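Local structure of lipoprotein (Colwellia psychrerythraea, 3O0Y) at residues L502-R507 with L554-G559. The protein is of unknown function but belongs to the DUF885 family of the peptidase MA clan, and is probably a membrane-attached lipoprotein. Numbering follows the deposited sequence.
Sequences LFRAVR and LGYKLG. With SO4 (sulfate ion), chain D.
Arg-507 and Arg-504 reach from helix 491-515 to Tyr-556 of helix 555-574, in a crossed helix pair that holds a sulfate ion inside a mainly helical DUF885 fold. The axes of segments 502-507 and 555-559 cross at -102°. Arg-507 makes a cation-pi contact: NH1 stands over the centre of the Tyr-556 ring, and Arg-507 CZ lies 4.5 Å from the ring centroid. With CG anti to the carbonyl carbon (chi1 -78°), the Arg-507 chain runs extended to NE. Nonpolar contact comes from Arg-504, whose CG packs 3.5 Å from Tyr-556 CB. Lys-557 lays CG against Arg-504 O. Three side chains bind the sulfate, which probably came from the crystallisation liquor. O1 accepts from Arg-504 NH2 (2.7 Å) and Arg-507 NH1 (3.0 Å), O4 from Arg-507 NH2, and O3 from Tyr-556 OH (2.7 Å). Arg-545 adds a further bond to the ion. Glu-542 pairs with Arg-507 NH2, and Tyr-546 holds its NE. A leucine in place of Tyr-556 would probably leave sulfate O3 without its hydroxyl donor and Arg-507 without its aromatic face. Lys-557 NZ forms salt bridges with Glu-501 and Glu-312. One water joins the backbones, donating to Arg-504 O at 2.8 Å and accepting from Lys-557 N at 2.9 Å.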
loop_
_atom_site.group_PDB
_atom_site.type_symbol
_atom_site.label_atom_id
_atom_site.label_comp_id
_atom_site.label_asym_id
_atom_site.label_seq_id
_atom_site.Cartn_x
_atom_site.Cartn_y
_atom_site.Cartn_z
ATOM N N LEU A 502 -4.196 18.321 2.310
ATOM C CA LEU A 502 -5.626 18.576 2.139
ATOM C C LEU A 502 -6.294 17.358 1.559
ATOM O O LEU A 502 -7.346 16.943 2.060
ATOM C CB LEU A 502 -5.834 19.788 1.235
ATOM C CG LEU A 502 -7.333 20.094 0.984
ATOM C CD1 LEU A 502 -8.159 20.373 2.250
ATOM C CD2 LEU A 502 -7.381 21.323 0.029
ATOM N N PHE A 503 -5.653 16.709 0.582
ATOM C CA PHE A 503 -6.247 15.541 -0.059
ATOM C C PHE A 503 -6.457 14.443 0.984
ATOM O O PHE A 503 -7.475 13.751 0.968
ATOM C CB PHE A 503 -5.316 15.101 -1.203
ATOM C CG PHE A 503 -5.940 14.136 -2.140
ATOM C CD1 PHE A 503 -6.663 14.598 -3.202
ATOM C CD2 PHE A 503 -5.839 12.790 -1.929
ATOM C CE1 PHE A 503 -7.295 13.691 -4.121
ATOM C CE2 PHE A 503 -6.458 11.872 -2.826
ATOM C CZ PHE A 503 -7.166 12.336 -3.919
ATOM N N ARG A 504 -5.489 14.275 1.867
ATOM C CA ARG A 504 -5.566 13.251 2.860
ATOM C C ARG A 504 -6.559 13.589 4.001
ATOM O O ARG A 504 -7.136 12.694 4.598
ATOM C CB ARG A 504 -4.201 12.869 3.380
ATOM C CG ARG A 504 -3.520 11.856 2.512
ATOM C CD ARG A 504 -2.423 12.385 1.807
ATOM N NE ARG A 504 -1.902 11.506 0.734
ATOM C CZ ARG A 504 -1.796 11.877 -0.503
ATOM N NH1 ARG A 504 -2.279 13.078 -0.894
ATOM N NH2 ARG A 504 -1.285 11.018 -1.385
ATOM N N ALA A 505 -6.806 14.861 4.263
ATOM C CA ALA A 505 -7.872 15.274 5.163
ATOM C C ALA A 505 -9.228 14.974 4.516
ATOM O O ALA A 505 -10.150 14.431 5.179
ATOM C CB ALA A 505 -7.680 16.753 5.496
ATOM N N VAL A 506 -9.360 15.299 3.238
ATOM C CA VAL A 506 -10.581 14.932 2.503
ATOM C C VAL A 506 -10.877 13.450 2.600
ATOM O O VAL A 506 -12.061 13.047 2.701
ATOM C CB VAL A 506 -10.544 15.444 1.038
ATOM C CG1 VAL A 506 -11.691 14.884 0.183
ATOM C CG2 VAL A 506 -10.610 17.002 1.039
ATOM N N ARG A 507 -9.829 12.602 2.542
ATOM C CA ARG A 507 -9.980 11.175 2.697
ATOM C C ARG A 507 -10.704 10.793 3.974
ATOM O O ARG A 507 -11.557 9.911 3.947
ATOM C CB ARG A 507 -8.634 10.461 2.621
ATOM C CG ARG A 507 -8.129 10.313 1.246
ATOM C CD ARG A 507 -6.817 9.520 1.183
ATOM N NE ARG A 507 -6.471 9.150 -0.180
ATOM C CZ ARG A 507 -5.240 8.809 -0.584
ATOM N NH1 ARG A 507 -4.236 8.706 0.287
ATOM N NH2 ARG A 507 -5.018 8.537 -1.874
ATOM N N LEU A 554 -8.116 6.122 5.878
ATOM C CA LEU A 554 -8.056 6.804 7.169
ATOM C C LEU A 554 -6.634 6.859 7.778
ATOM O O LEU A 554 -6.341 7.745 8.579
ATOM C CB LEU A 554 -9.027 6.143 8.147
ATOM C CG LEU A 554 -10.452 6.015 7.692
ATOM C CD1 LEU A 554 -11.234 5.263 8.834
ATOM C CD2 LEU A 554 -11.142 7.346 7.334
ATOM N N GLY A 555 -5.727 5.958 7.367
ATOM C CA GLY A 555 -4.437 5.828 8.009
ATOM C C GLY A 555 -3.564 7.017 7.900
ATOM O O GLY A 555 -2.751 7.345 8.822
ATOM N N TYR A 556 -3.713 7.683 6.770
ATOM C CA TYR A 556 -2.797 8.762 6.367
ATOM C C TYR A 556 -2.889 9.885 7.402
ATOM O O TYR A 556 -1.893 10.245 8.058
ATOM C CB TYR A 556 -3.175 9.327 4.977
ATOM C CG TYR A 556 -3.059 8.330 3.878
ATOM C CD1 TYR A 556 -1.908 8.269 3.106
ATOM C CD2 TYR A 556 -4.058 7.365 3.651
ATOM C CE1 TYR A 556 -1.749 7.299 2.200
ATOM C CE2 TYR A 556 -3.893 6.410 2.703
ATOM C CZ TYR A 556 -2.726 6.325 2.020
ATOM O OH TYR A 556 -2.563 5.353 1.069
ATOM N N LYS A 557 -4.062 10.496 7.533
ATOM C CA LYS A 557 -4.196 11.590 8.482
ATOM C C LYS A 557 -4.210 11.095 9.931
ATOM O O LYS A 557 -3.730 11.791 10.796
ATOM C CB LYS A 557 -5.395 12.487 8.175
ATOM C CG LYS A 557 -5.008 13.666 7.367
ATOM C CD LYS A 557 -4.337 14.678 8.325
ATOM C CE LYS A 557 -3.667 15.808 7.639
ATOM N NZ LYS A 557 -3.089 16.858 8.638
ATOM N N LEU A 558 -4.910 10.014 10.269
ATOM C CA LEU A 558 -4.954 9.628 11.694
ATOM C C LEU A 558 -3.520 9.315 12.209
ATOM O O LEU A 558 -3.138 9.691 13.316
ATOM C CB LEU A 558 -5.910 8.480 11.915
ATOM C CG LEU A 558 -7.358 8.825 11.653
ATOM C CD1 LEU A 558 -8.252 7.586 11.867
ATOM C CD2 LEU A 558 -7.804 10.050 12.446
ATOM N N GLY A 559 -2.698 8.661 11.377
ATOM C CA GLY A 559 -1.386 8.357 11.767
ATOM C C GLY A 559 -0.539 9.628 11.860
ATOM O O GLY A 559 0.232 9.773 12.811
HETATM S S SO4 D . -1.394 7.180 -1.725
HETATM O O1 SO4 D . -1.487 8.400 -0.878
HETATM O O2 SO4 D . -0.370 7.388 -2.694
HETATM O O3 SO4 D . -0.973 5.984 -0.956
HETATM O O4 SO4 D . -2.691 6.815 -2.229
HETATM O O HOH W 1 -6.359 10.275 5.771
#